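Long-range contacts in alpha-galactosidase (Lactobacillus brevis, PDB 3MI6), which probably hydrolyses terminal, non-reducing alpha-D-galactose residues from alpha-D-galactosides such as galactose oligosaccharides, galactomannans and galactolipids: residues S380-W384 / W412-M417; K408-F413 / N472-I476; M464-E469 / L515-Y519; Y509-A513 / G537-A542. All blocks are in the same frame, centred on the assembly; numbering follows the deposited sequence.

In the fold
All four contacts fall in the parallel eight-stranded barrel of this family 36 glycosidase, and they follow consecutive barrel elements. Contacts 1 and 2 share strand 408-413, with centres about 14 Å apart: contact 2 pairs it with strand 475-478, and contact 1 covers its C-terminal end with the loop after strand 363-366. Helix 454-471, between those two strands in sequence, meets helix 500-518 in contact 3, centred about 10 Å from contact 2. Helix 500-518 also carries contact 4, its centre about 14 Å from that of contact 3. Met464 links contacts 1, 3 and 4 by touching both Pro415 and Leu511, and strand 475-478 runs into the predicted nucleophile Asp479.

Contact 1. Residues S380-W384 / W412-M417; sequences SLGDW and WFEPEM
Trp384 meets Phe413 as an offset edge-to-face pair, the edge of the phenyl ring turned toward the face of the indole six-membered ring. The planes stand 60° apart, and Phe413 CD1 comes to 3.7 Å from Trp384 CE3. With CG anti to the carbonyl carbon (chi1 -54°), the Trp384 side chain extends across the end of strand 408-413. Its outer rim also reaches Trp412, where Trp384 CH2 lies 3.9 Å from Trp412 CZ3, an edge approach as seen from the Trp384 ring.

Apolar packing continues at Leu381. Leu381 CD2 sits 4.0 Å from Met417 CB, the two side chains running alongside and pointing the same way. The other methyl, Leu381 CD1, lies at the edge of the Trp412 ring.

Polar groups border this apolar surface. Glu414 O faces the edge of the Trp384 ring near its plane, 3.1 Å from Trp384 CZ2. The extended Glu414 side chain brings OE1 to 4.0 Å from Leu381 CD2, while OE2 accepts a hydrogen bond from Asn481 N. Trp412 NE1 is bonded to Asp479 OD2, the predicted nucleophile.

The loop is thus joined to the strand end by rings and methyl groups, and it lies behind Trp412 and Glu414, whose polar ends bond to Asp479 and Asn481 of the predicted substrate site.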
loop_
_atom_site.group_PDB
_atom_site.type_symbol
_atom_site.label_atom_id
_atom_site.label_comp_id
_atom_site.label_asym_id
_atom_site.label_seq_id
_atom_site.Cartn_x
_atom_site.Cartn_y
_atom_site.Cartn_z
ATOM N N SER D 380 -20.178 28.924 -40.776
ATOM C CA SER D 380 -21.496 29.413 -40.316
ATOM C C SER D 380 -21.672 29.557 -38.817
ATOM O O SER D 380 -22.712 30.017 -38.353
ATOM C CB SER D 380 -22.637 28.444 -40.661
ATOM O OG SER D 380 -22.556 27.973 -41.991
ATOM N N LEU D 381 -20.667 29.145 -38.056
ATOM C CA LEU D 381 -20.663 29.397 -36.626
ATOM C C LEU D 381 -20.692 30.888 -36.358
ATOM O O LEU D 381 -19.679 31.550 -36.439
ATOM C CB LEU D 381 -19.443 28.755 -35.968
ATOM C CG LEU D 381 -19.754 27.802 -34.807
ATOM C CD1 LEU D 381 -20.985 26.944 -35.086
ATOM C CD2 LEU D 381 -18.556 26.929 -34.505
ATOM N N GLY D 382 -21.869 31.408 -36.043
ATOM C CA GLY D 382 -22.050 32.822 -35.773
ATOM C C GLY D 382 -23.306 33.329 -36.457
ATOM O O GLY D 382 -23.796 34.413 -36.164
ATOM N N ASP D 383 -23.826 32.524 -37.376
ATOM C CA ASP D 383 -25.000 32.883 -38.160
ATOM C C ASP D 383 -26.260 32.222 -37.613
ATOM O O ASP D 383 -26.814 31.301 -38.216
ATOM C CB ASP D 383 -24.800 32.473 -39.616
ATOM C CG ASP D 383 -23.731 33.282 -40.304
ATOM O OD1 ASP D 383 -23.373 34.357 -39.780
ATOM O OD2 ASP D 383 -23.258 32.841 -41.372
ATOM N N TRP D 384 -26.718 32.715 -36.473
ATOM C CA TRP D 384 -27.826 32.097 -35.761
ATOM C C TRP D 384 -29.190 32.420 -36.376
ATOM O O TRP D 384 -30.082 32.981 -35.730
ATOM C CB TRP D 384 -27.747 32.454 -34.274
ATOM C CG TRP D 384 -26.396 32.099 -33.711
ATOM C CD1 TRP D 384 -25.455 32.960 -33.221
ATOM C CD2 TRP D 384 -25.822 30.787 -33.625
ATOM N NE1 TRP D 384 -24.342 32.263 -32.817
ATOM C CE2 TRP D 384 -24.542 30.927 -33.055
ATOM C CE3 TRP D 384 -26.275 29.507 -33.965
ATOM C CZ2 TRP D 384 -23.703 29.837 -32.815
ATOM C CZ3 TRP D 384 -25.443 28.421 -33.724
ATOM C CH2 TRP D 384 -24.170 28.593 -33.151
ATOM N N TRP D 412 -30.071 23.757 -30.637
ATOM C CA TRP D 412 -28.671 23.836 -30.249
ATOM C C TRP D 412 -28.044 25.157 -30.711
ATOM O O TRP D 412 -28.101 25.515 -31.885
ATOM C CB TRP D 412 -27.965 22.643 -30.908
ATOM C CG TRP D 412 -26.493 22.503 -30.726
ATOM C CD1 TRP D 412 -25.862 21.610 -29.922
ATOM C CD2 TRP D 412 -25.455 23.225 -31.415
ATOM N NE1 TRP D 412 -24.500 21.737 -30.043
ATOM C CE2 TRP D 412 -24.222 22.722 -30.953
ATOM C CE3 TRP D 412 -25.448 24.252 -32.368
ATOM C CZ2 TRP D 412 -22.990 23.219 -31.402
ATOM C CZ3 TRP D 412 -24.230 24.737 -32.816
ATOM C CH2 TRP D 412 -23.018 24.225 -32.334
ATOM N N PHE D 413 -27.465 25.893 -29.778
ATOM C CA PHE D 413 -26.624 27.027 -30.115
ATOM C C PHE D 413 -25.210 26.774 -29.598
ATOM O O PHE D 413 -25.008 25.972 -28.677
ATOM C CB PHE D 413 -27.143 28.300 -29.451
ATOM C CG PHE D 413 -28.472 28.762 -29.959
ATOM C CD1 PHE D 413 -28.549 29.660 -31.011
ATOM C CD2 PHE D 413 -29.646 28.320 -29.368
ATOM C CE1 PHE D 413 -29.780 30.093 -31.475
ATOM C CE2 PHE D 413 -30.872 28.749 -29.822
ATOM C CZ PHE D 413 -30.943 29.634 -30.880
ATOM N N GLU D 414 -24.239 27.474 -30.187
ATOM C CA GLU D 414 -22.883 27.583 -29.641
ATOM C C GLU D 414 -22.475 29.048 -29.744
ATOM O O GLU D 414 -21.630 29.402 -30.561
ATOM C CB GLU D 414 -21.892 26.685 -30.403
ATOM C CG GLU D 414 -20.548 26.465 -29.700
ATOM C CD GLU D 414 -19.601 25.557 -30.483
ATOM O OE1 GLU D 414 -20.057 24.848 -31.399
ATOM O OE2 GLU D 414 -18.391 25.546 -30.179
ATOM N N PRO D 415 -23.085 29.903 -28.901
ATOM C CA PRO D 415 -23.037 31.376 -28.921
ATOM C C PRO D 415 -21.636 31.970 -28.930
ATOM O O PRO D 415 -21.324 32.820 -29.776
ATOM C CB PRO D 415 -23.701 31.760 -27.600
ATOM C CG PRO D 415 -24.579 30.625 -27.277
ATOM C CD PRO D 415 -23.853 29.404 -27.746
ATOM N N GLU D 416 -20.817 31.541 -27.975
ATOM C CA GLU D 416 -19.497 32.122 -27.755
ATOM C C GLU D 416 -18.521 31.964 -28.946
ATOM O O GLU D 416 -17.395 32.466 -28.891
ATOM C CB GLU D 416 -18.892 31.530 -26.471
ATOM C CG GLU D 416 -19.831 31.555 -25.240
ATOM C CD GLU D 416 -19.584 30.391 -24.268
ATOM O OE1 GLU D 416 -18.511 30.356 -23.625
ATOM O OE2 GLU D 416 -20.464 29.507 -24.142
HETATM N N MSE D 417 -18.961 31.293 -30.019
HETATM C CA MSE D 417 -18.074 30.890 -31.129
HETATM C C MSE D 417 -18.321 31.557 -32.492
HETATM O O MSE D 417 -19.445 31.937 -32.822
HETATM C CB MSE D 417 -18.095 29.365 -31.307
HETATM C CG MSE D 417 -17.672 28.594 -30.063
HETATM SE SE MSE D 417 -15.881 29.077 -29.380
HETATM C CE MSE D 417 -16.088 28.320 -27.600
#

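Contact 2. Residues K408-F413 / N472-I476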
loop_
_atom_site.group_PDB
_atom_site.type_symbol
_atom_site.label_atom_id
_atom_site.label_comp_id
_atom_site.label_asym_id
_atom_site.label_seq_id
_atom_site.Cartn_x
_atom_site.Cartn_y
_atom_site.Cartn_z
ATOM N N LYS D 408 -42.391 18.641 -26.988
ATOM C CA LYS D 408 -41.635 19.858 -26.731
ATOM C C LYS D 408 -40.540 19.984 -27.764
ATOM O O LYS D 408 -40.159 19.007 -28.379
ATOM C CB LYS D 408 -41.037 19.838 -25.333
ATOM C CG LYS D 408 -42.039 20.097 -24.233
ATOM C CD LYS D 408 -41.416 19.882 -22.863
ATOM C CE LYS D 408 -42.325 20.362 -21.740
ATOM N NZ LYS D 408 -41.653 20.183 -20.419
ATOM N N PHE D 409 -40.036 21.194 -27.962
ATOM C CA PHE D 409 -39.028 21.422 -28.987
ATOM C C PHE D 409 -37.838 22.166 -28.431
ATOM O O PHE D 409 -37.994 23.128 -27.682
ATOM C CB PHE D 409 -39.612 22.195 -30.170
ATOM C CG PHE D 409 -38.630 22.433 -31.264
ATOM C CD1 PHE D 409 -38.171 21.380 -32.037
ATOM C CD2 PHE D 409 -38.154 23.704 -31.522
ATOM C CE1 PHE D 409 -37.259 21.584 -33.043
ATOM C CE2 PHE D 409 -37.245 23.916 -32.530
ATOM C CZ PHE D 409 -36.798 22.852 -33.292
ATOM N N GLY D 410 -36.649 21.715 -28.800
ATOM C CA GLY D 410 -35.431 22.352 -28.347
ATOM C C GLY D 410 -34.440 22.415 -29.482
ATOM O O GLY D 410 -34.533 21.622 -30.430
ATOM N N LEU D 411 -33.508 23.366 -29.403
ATOM C CA LEU D 411 -32.445 23.463 -30.398
ATOM C C LEU D 411 -31.106 23.912 -29.821
ATOM O O LEU D 411 -31.024 24.394 -28.699
ATOM C CB LEU D 411 -32.861 24.318 -31.616
ATOM C CG LEU D 411 -32.825 25.850 -31.573
ATOM C CD1 LEU D 411 -31.411 26.329 -31.719
ATOM C CD2 LEU D 411 -33.667 26.452 -32.682
ATOM N N TRP D 412 -30.071 23.757 -30.637
ATOM C CA TRP D 412 -28.671 23.836 -30.249
ATOM C C TRP D 412 -28.044 25.157 -30.711
ATOM O O TRP D 412 -28.101 25.515 -31.885
ATOM C CB TRP D 412 -27.965 22.643 -30.908
ATOM C CG TRP D 412 -26.493 22.503 -30.726
ATOM C CD1 TRP D 412 -25.862 21.610 -29.922
ATOM C CD2 TRP D 412 -25.455 23.225 -31.415
ATOM N NE1 TRP D 412 -24.500 21.737 -30.043
ATOM C CE2 TRP D 412 -24.222 22.722 -30.953
ATOM C CE3 TRP D 412 -25.448 24.252 -32.368
ATOM C CZ2 TRP D 412 -22.990 23.219 -31.402
ATOM C CZ3 TRP D 412 -24.230 24.737 -32.816
ATOM C CH2 TRP D 412 -23.018 24.225 -32.334
ATOM N N PHE D 413 -27.465 25.893 -29.778
ATOM C CA PHE D 413 -26.624 27.027 -30.115
ATOM C C PHE D 413 -25.210 26.774 -29.598
ATOM O O PHE D 413 -25.008 25.972 -28.677
ATOM C CB PHE D 413 -27.143 28.300 -29.451
ATOM C CG PHE D 413 -28.472 28.762 -29.959
ATOM C CD1 PHE D 413 -28.549 29.660 -31.011
ATOM C CD2 PHE D 413 -29.646 28.320 -29.368
ATOM C CE1 PHE D 413 -29.780 30.093 -31.475
ATOM C CE2 PHE D 413 -30.872 28.749 -29.822
ATOM C CZ PHE D 413 -30.943 29.634 -30.880
ATOM N N ASN D 472 -40.854 29.385 -30.502
ATOM C CA ASN D 472 -41.444 28.982 -29.219
ATOM C C ASN D 472 -40.687 27.856 -28.526
ATOM O O ASN D 472 -41.250 26.824 -28.165
ATOM C CB ASN D 472 -42.923 28.626 -29.392
ATOM C CG ASN D 472 -43.698 29.726 -30.088
ATOM O OD1 ASN D 472 -44.075 30.739 -29.470
ATOM N ND2 ASN D 472 -43.923 29.548 -31.387
ATOM N N LEU D 473 -39.400 28.082 -28.331
ATOM C CA LEU D 473 -38.524 27.068 -27.791
ATOM C C LEU D 473 -38.864 26.672 -26.358
ATOM O O LEU D 473 -39.214 27.503 -25.528
ATOM C CB LEU D 473 -37.089 27.557 -27.869
ATOM C CG LEU D 473 -36.611 27.818 -29.290
ATOM C CD1 LEU D 473 -35.185 28.321 -29.253
ATOM C CD2 LEU D 473 -36.727 26.567 -30.137
ATOM N N ASP D 474 -38.753 25.390 -26.069
ATOM C CA ASP D 474 -38.981 24.925 -24.721
ATOM C C ASP D 474 -37.650 24.709 -24.038
ATOM O O ASP D 474 -37.586 24.572 -22.813
ATOM C CB ASP D 474 -39.759 23.618 -24.746
ATOM C CG ASP D 474 -41.164 23.802 -25.231
ATOM O OD1 ASP D 474 -41.968 24.387 -24.472
ATOM O OD2 ASP D 474 -41.453 23.367 -26.366
ATOM N N TYR D 475 -36.586 24.711 -24.837
ATOM C CA TYR D 475 -35.309 24.142 -24.419
ATOM C C TYR D 475 -34.213 24.548 -25.389
ATOM O O TYR D 475 -34.440 24.639 -26.591
ATOM C CB TYR D 475 -35.461 22.618 -24.389
ATOM C CG TYR D 475 -34.213 21.764 -24.266
ATOM C CD1 TYR D 475 -33.437 21.471 -25.368
ATOM C CD2 TYR D 475 -33.872 21.171 -23.058
ATOM C CE1 TYR D 475 -32.320 20.653 -25.260
ATOM C CE2 TYR D 475 -32.760 20.348 -22.941
ATOM C CZ TYR D 475 -31.987 20.089 -24.045
ATOM O OH TYR D 475 -30.873 19.272 -23.930
ATOM N N ILE D 476 -33.028 24.792 -24.853
ATOM C CA ILE D 476 -31.868 25.139 -25.656
ATOM C C ILE D 476 -30.641 24.359 -25.161
ATOM O O ILE D 476 -30.336 24.321 -23.970
ATOM C CB ILE D 476 -31.622 26.679 -25.651
ATOM C CG1 ILE D 476 -32.474 27.359 -26.728
ATOM C CG2 ILE D 476 -30.173 27.006 -25.882
ATOM C CD1 ILE D 476 -32.483 28.858 -26.645
#
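Asp474 grips both polar backbone atoms of Phe409. Its amide gives a hydrogen bond to Phe409 O, with N and O 2.9 Å apart. Its carboxylate takes the bond from Phe409 N to Asp474 OD2 at 3.0 Å, on the anti side and 17° out of the carboxylate plane. Asp474 CG stands beside its own backbone N (chi1 -68°), which brings OD2 to the Phe409 amide just ahead of the regular strand pairing. Two residues along the first strand, Leu411 N donates to Tyr475 O at 3.2 Å.

Gly410, which has no side chain, lets the Tyr475 ring pass close by, with CD1 3.7 Å from Gly410 CA at the ring edge. Leu473 forms an apolar bridge: its CD2 lies 3.5 Å from Phe409 CD2 and 4.0 Å from Leu411 CD2. Further along, Ile476 CD1 comes to 3.6 Å from Phe413 CE2.

Strand 363-366 and two helices make up the next shell. Lys408 and Gly410 bond to the backbone of that strand, and Asp474 and Tyr475 pack on its Met363. Phe409 packs on helix 394-404, whereas Leu411 and Ile476, on the same face of the sheet, meet Met467 and Ile468 of helix 454-471. Asn472, with positive phi, is where the chain leaves that helix before turning into the second strand.

Strand 408-413, helix 454-471 and the adjacent parallel strand 475-478 make a beta-alpha-beta crossover, the recurring unit of the TIM barrel, and here it delivers Lys477 through Asn481 to the predicted substrate site.

Contact 3. Residues M464-E469 / L515-Y519; sequences MSQMIE and LTQAY
Met464 and Leu515 open the helix-to-helix packing, their side chains crossing at about a right angle. Both branches of Leu515 are used: CD1 lies 3.9 Å from Met464 SE (selenomethionine), and CD2 is 4.0 Å from Met464 CB. On the next residue, the Ser465 hydroxyl turns back along its own helix and bonds to Phe461 O.

These are neighbouring outer helices of the TIM barrel: helix 454-471 leads into strand 475-478, and helix 500-518 follows it. Leu515 also reaches inward to Trp478 of that strand.

A turn further on, both branches of Ile468 meet Tyr519: Ile468 CG2, anti to the backbone N, touches Tyr519 CD1 at 3.7 Å, and Ile468 CD1 lies over one face of the ring, 4.4 Å from Leu515 CD2. Inward, Ile468 packs on Ile476.

Glu469 comes from the edge of the same ring, its CG 3.5 Å from Tyr519 CE1. Its extended chain carries the carboxylate to the phenol, with the two planes 73° apart. The resulting bond from Tyr519 OH to Glu469 OE2 is weak at 3.3 Å, and the position of the hydroxyl is itself less certain.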
loop_
_atom_site.group_PDB
_atom_site.type_symbol
_atom_site.label_atom_id
_atom_site.label_comp_id
_atom_site.label_asym_id
_atom_site.label_seq_id
_atom_site.Cartn_x
_atom_site.Cartn_y
_atom_site.Cartn_z
HETATM N N MSE D 464 -30.798 35.295 -30.079
HETATM C CA MSE D 464 -31.346 34.098 -29.457
HETATM C C MSE D 464 -32.805 34.255 -29.033
HETATM O O MSE D 464 -33.614 33.345 -29.241
HETATM C CB MSE D 464 -30.474 33.652 -28.295
HETATM C CG MSE D 464 -29.179 33.054 -28.762
HETATM SE SE MSE D 464 -28.118 32.296 -27.315
HETATM C CE MSE D 464 -26.521 33.346 -27.564
ATOM N N SER D 465 -33.141 35.408 -28.455
ATOM C CA SER D 465 -34.517 35.686 -28.059
ATOM C C SER D 465 -35.419 35.747 -29.284
ATOM O O SER D 465 -36.571 35.332 -29.235
ATOM C CB SER D 465 -34.606 36.970 -27.238
ATOM O OG SER D 465 -33.866 37.998 -27.851
ATOM N N GLN D 466 -34.887 36.238 -30.393
ATOM C CA GLN D 466 -35.663 36.265 -31.620
ATOM C C GLN D 466 -36.021 34.852 -32.041
ATOM O O GLN D 466 -37.066 34.626 -32.650
ATOM C CB GLN D 466 -34.906 36.976 -32.739
ATOM C CG GLN D 466 -34.795 38.472 -32.535
ATOM C CD GLN D 466 -34.194 39.187 -33.726
ATOM O OE1 GLN D 466 -33.627 38.560 -34.629
ATOM N NE2 GLN D 466 -34.309 40.512 -33.733
HETATM N N MSE D 467 -35.152 33.905 -31.697
HETATM C CA MSE D 467 -35.341 32.508 -32.069
HETATM C C MSE D 467 -36.261 31.763 -31.094
HETATM O O MSE D 467 -37.008 30.858 -31.486
HETATM C CB MSE D 467 -33.992 31.808 -32.172
HETATM C CG MSE D 467 -34.052 30.471 -32.899
HETATM SE SE MSE D 467 -34.573 30.604 -34.787
HETATM C CE MSE D 467 -33.389 32.073 -35.300
ATOM N N ILE D 468 -36.198 32.159 -29.824
ATOM C CA ILE D 468 -37.063 31.611 -28.789
ATOM C C ILE D 468 -38.496 32.061 -29.001
ATOM O O ILE D 468 -39.424 31.274 -28.813
ATOM C CB ILE D 468 -36.619 32.063 -27.396
ATOM C CG1 ILE D 468 -35.273 31.440 -27.032
ATOM C CG2 ILE D 468 -37.650 31.693 -26.363
ATOM C CD1 ILE D 468 -34.640 32.059 -25.799
ATOM N N GLU D 469 -38.675 33.325 -29.395
ATOM C CA GLU D 469 -40.007 33.872 -29.681
ATOM C C GLU D 469 -40.563 33.333 -30.996
ATOM O O GLU D 469 -41.728 32.956 -31.091
ATOM C CB GLU D 469 -39.984 35.405 -29.718
ATOM C CG GLU D 469 -39.866 36.087 -28.348
ATOM C CD GLU D 469 -40.315 37.546 -28.373
ATOM O OE1 GLU D 469 -40.729 38.029 -29.455
ATOM O OE2 GLU D 469 -40.261 38.206 -27.311
ATOM N N LEU D 515 -31.164 35.930 -20.781
ATOM C CA LEU D 515 -32.036 34.965 -21.429
ATOM C C LEU D 515 -32.973 34.263 -20.437
ATOM O O LEU D 515 -34.147 34.060 -20.734
ATOM C CB LEU D 515 -31.215 33.923 -22.178
ATOM C CG LEU D 515 -30.424 34.318 -23.413
ATOM C CD1 LEU D 515 -29.568 33.138 -23.823
ATOM C CD2 LEU D 515 -31.351 34.738 -24.539
ATOM N N THR D 516 -32.467 33.888 -19.263
ATOM C CA THR D 516 -33.311 33.178 -18.298
ATOM C C THR D 516 -34.335 34.067 -17.590
ATOM O O THR D 516 -35.399 33.595 -17.193
ATOM C CB THR D 516 -32.502 32.330 -17.279
ATOM O OG1 THR D 516 -31.674 33.168 -16.456
ATOM C CG2 THR D 516 -31.664 31.312 -18.019
ATOM N N GLN D 517 -34.033 35.353 -17.454
ATOM C CA GLN D 517 -34.999 36.275 -16.859
ATOM C C GLN D 517 -36.126 36.622 -17.837
ATOM O O GLN D 517 -37.280 36.759 -17.435
ATOM C CB GLN D 517 -34.314 37.531 -16.327
ATOM C CG GLN D 517 -33.126 37.210 -15.470
ATOM C CD GLN D 517 -32.882 38.233 -14.389
ATOM O OE1 GLN D 517 -31.807 38.856 -14.331
ATOM N NE2 GLN D 517 -33.878 38.413 -13.509
ATOM N N ALA D 518 -35.797 36.727 -19.120
ATOM C CA ALA D 518 -36.777 37.140 -20.120
ATOM C C ALA D 518 -37.649 36.009 -20.617
ATOM O O ALA D 518 -38.758 36.250 -21.070
ATOM C CB ALA D 518 -36.091 37.814 -21.284
ATOM N N TYR D 519 -37.148 34.780 -20.544
ATOM C CA TYR D 519 -37.898 33.606 -21.006
ATOM C C TYR D 519 -37.732 32.437 -20.041
ATOM O O TYR D 519 -37.163 31.410 -20.404
ATOM C CB TYR D 519 -37.430 33.182 -22.408
ATOM C CG TYR D 519 -37.379 34.308 -23.435
ATOM C CD1 TYR D 519 -38.468 34.581 -24.259
ATOM C CD2 TYR D 519 -36.239 35.090 -23.584
ATOM C CE1 TYR D 519 -38.424 35.600 -25.190
ATOM C CE2 TYR D 519 -36.188 36.104 -24.511
ATOM C CZ TYR D 519 -37.280 36.359 -25.315
ATOM O OH TYR D 519 -37.220 37.378 -26.242
#

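Contact 4. Residues Y509-A513 / G537-A542; sequences YQLYA and GMMYYA
Tyr512 and Tyr541 mark the closest approach of CA atoms, 6.5 Å apart where helix 500-518 passes the short helix 536-539 and the residues after it.

The Tyr541 side chain fills the interval. With CG anti to its carbonyl carbon (chi1 -66°), it reaches across to the longer helix, and Tyr512 CB sits over one face of its ring in a CH-pi contact, 3.9 Å from the centroid. Tyr540 CD1 covers the opposite face, so the phenol ring is sandwiched. Tyr541 CE2 lies 3.7 Å from Tyr509 CD1; across the ring from CE2, Tyr541 CE1 comes to 3.6 Å from Ala513 CA. The Tyr509 and Tyr512 rings are each nearly parallel to that of Tyr541 but slid aside, so the three make an aromatic cluster with little direct overlap.

Met538, a selenomethionine bent at chi2 and chi3, curls back to Tyr512. Its terminal methyl CE meets the hydroxyl end of that ring, and its SE is 5.0 Å from the ring centroid in an oblique Met-aromatic contact. Gly537 adds bare backbone, its CA 3.8 Å from Tyr509 OH; that hydroxyl is hydrogen-bonded to Ser255.

The cluster lies at an outer helix of the TIM barrel: Tyr512 stacks on Trp478, a predicted substrate-binding residue at the end of barrel strand 475-478. Met538 and Ala542 rest on strand 523-526, while Leu511 faces helix 454-471.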
loop_
_atom_site.group_PDB
_atom_site.type_symbol
_atom_site.label_atom_id
_atom_site.label_comp_id
_atom_site.label_asym_id
_atom_site.label_seq_id
_atom_site.Cartn_x
_atom_site.Cartn_y
_atom_site.Cartn_z
ATOM N N TYR D 509 -22.175 34.760 -18.102
ATOM C CA TYR D 509 -23.249 34.891 -17.123
ATOM C C TYR D 509 -24.247 35.967 -17.543
ATOM O O TYR D 509 -25.461 35.759 -17.491
ATOM C CB TYR D 509 -22.717 35.171 -15.722
ATOM C CG TYR D 509 -21.907 34.038 -15.166
ATOM C CD1 TYR D 509 -22.186 32.730 -15.521
ATOM C CD2 TYR D 509 -20.868 34.269 -14.292
ATOM C CE1 TYR D 509 -21.461 31.678 -15.021
ATOM C CE2 TYR D 509 -20.119 33.216 -13.787
ATOM C CZ TYR D 509 -20.425 31.917 -14.158
ATOM O OH TYR D 509 -19.693 30.857 -13.658
ATOM N N GLN D 510 -23.735 37.114 -17.970
ATOM C CA GLN D 510 -24.589 38.160 -18.525
ATOM C C GLN D 510 -25.608 37.558 -19.492
ATOM O O GLN D 510 -26.805 37.821 -19.397
ATOM C CB GLN D 510 -23.744 39.227 -19.243
ATOM C CG GLN D 510 -23.320 40.418 -18.378
ATOM C CD GLN D 510 -24.507 41.054 -17.674
ATOM O OE1 GLN D 510 -25.309 41.786 -18.295
ATOM N NE2 GLN D 510 -24.642 40.767 -16.370
ATOM N N LEU D 511 -25.132 36.740 -20.421
ATOM C CA LEU D 511 -26.010 36.212 -21.456
ATOM C C LEU D 511 -27.034 35.238 -20.885
ATOM O O LEU D 511 -28.199 35.241 -21.288
ATOM C CB LEU D 511 -25.204 35.524 -22.551
ATOM C CG LEU D 511 -25.704 35.715 -23.982
ATOM C CD1 LEU D 511 -25.169 34.600 -24.841
ATOM C CD2 LEU D 511 -27.214 35.761 -24.063
ATOM N N TYR D 512 -26.599 34.396 -19.958
ATOM C CA TYR D 512 -27.492 33.416 -19.369
ATOM C C TYR D 512 -28.441 34.153 -18.476
ATOM O O TYR D 512 -29.588 33.753 -18.304
ATOM C CB TYR D 512 -26.712 32.420 -18.511
ATOM C CG TYR D 512 -26.416 31.092 -19.156
ATOM C CD1 TYR D 512 -25.129 30.762 -19.542
ATOM C CD2 TYR D 512 -27.422 30.159 -19.356
ATOM C CE1 TYR D 512 -24.851 29.542 -20.127
ATOM C CE2 TYR D 512 -27.164 28.941 -19.933
ATOM C CZ TYR D 512 -25.877 28.629 -20.316
ATOM O OH TYR D 512 -25.616 27.400 -20.896
ATOM N N ALA D 513 -27.952 35.225 -17.872
ATOM C CA ALA D 513 -28.763 35.950 -16.915
ATOM C C ALA D 513 -29.925 36.623 -17.631
ATOM O O ALA D 513 -31.052 36.604 -17.151
ATOM C CB ALA D 513 -27.925 36.959 -16.150
ATOM N N GLY D 537 -21.356 26.792 -11.363
ATOM C CA GLY D 537 -21.577 28.085 -11.969
ATOM C C GLY D 537 -22.686 28.018 -12.993
ATOM O O GLY D 537 -23.482 28.943 -13.118
HETATM N N MSE D 538 -22.736 26.923 -13.734
HETATM C CA MSE D 538 -23.712 26.788 -14.801
HETATM C C MSE D 538 -25.049 26.237 -14.317
HETATM O O MSE D 538 -26.077 26.520 -14.927
HETATM C CB MSE D 538 -23.154 25.899 -15.898
HETATM C CG MSE D 538 -21.821 26.360 -16.410
HETATM SE SE MSE D 538 -22.011 27.792 -17.740
HETATM C CE MSE D 538 -23.027 26.819 -19.093
HETATM N N MSE D 539 -25.029 25.457 -13.232
HETATM C CA MSE D 539 -26.241 24.869 -12.682
HETATM C C MSE D 539 -27.192 25.926 -12.110
HETATM O O MSE D 539 -28.403 25.699 -12.009
HETATM C CB MSE D 539 -25.915 23.844 -11.584
HETATM C CG MSE D 539 -24.986 22.698 -12.001
HETATM SE SE MSE D 539 -25.550 21.675 -13.583
HETATM C CE MSE D 539 -23.829 20.856 -13.963
ATOM N N TYR D 540 -26.642 27.069 -11.711
ATOM C CA TYR D 540 -27.462 28.164 -11.235
ATOM C C TYR D 540 -28.465 28.565 -12.310
ATOM O O TYR D 540 -29.629 28.810 -12.020
ATOM C CB TYR D 540 -26.573 29.339 -10.874
ATOM C CG TYR D 540 -27.309 30.579 -10.439
ATOM C CD1 TYR D 540 -27.693 31.533 -11.369
ATOM C CD2 TYR D 540 -27.589 30.818 -9.097
ATOM C CE1 TYR D 540 -28.346 32.668 -10.984
ATOM C CE2 TYR D 540 -28.240 31.958 -8.700
ATOM C CZ TYR D 540 -28.620 32.885 -9.650
ATOM O OH TYR D 540 -29.280 34.046 -9.287
ATOM N N TYR D 541 -28.006 28.596 -13.556
ATOM C CA TYR D 541 -28.803 29.046 -14.688
ATOM C C TYR D 541 -29.411 27.868 -15.420
ATOM O O TYR D 541 -30.593 27.885 -15.751
ATOM C CB TYR D 541 -27.920 29.817 -15.672
ATOM C CG TYR D 541 -27.375 31.104 -15.122
ATOM C CD1 TYR D 541 -28.177 32.235 -15.062
ATOM C CD2 TYR D 541 -26.061 31.203 -14.671
ATOM C CE1 TYR D 541 -27.701 33.427 -14.561
ATOM C CE2 TYR D 541 -25.570 32.405 -14.167
ATOM C CZ TYR D 541 -26.408 33.511 -14.120
ATOM O OH TYR D 541 -25.979 34.715 -13.637
ATOM N N ALA D 542 -28.574 26.865 -15.698
ATOM C CA ALA D 542 -28.959 25.656 -16.427
ATOM C C ALA D 542 -28.926 24.461 -15.476
ATOM O O ALA D 542 -27.848 24.020 -15.073
ATOM C CB ALA D 542 -28.004 25.425 -17.583
#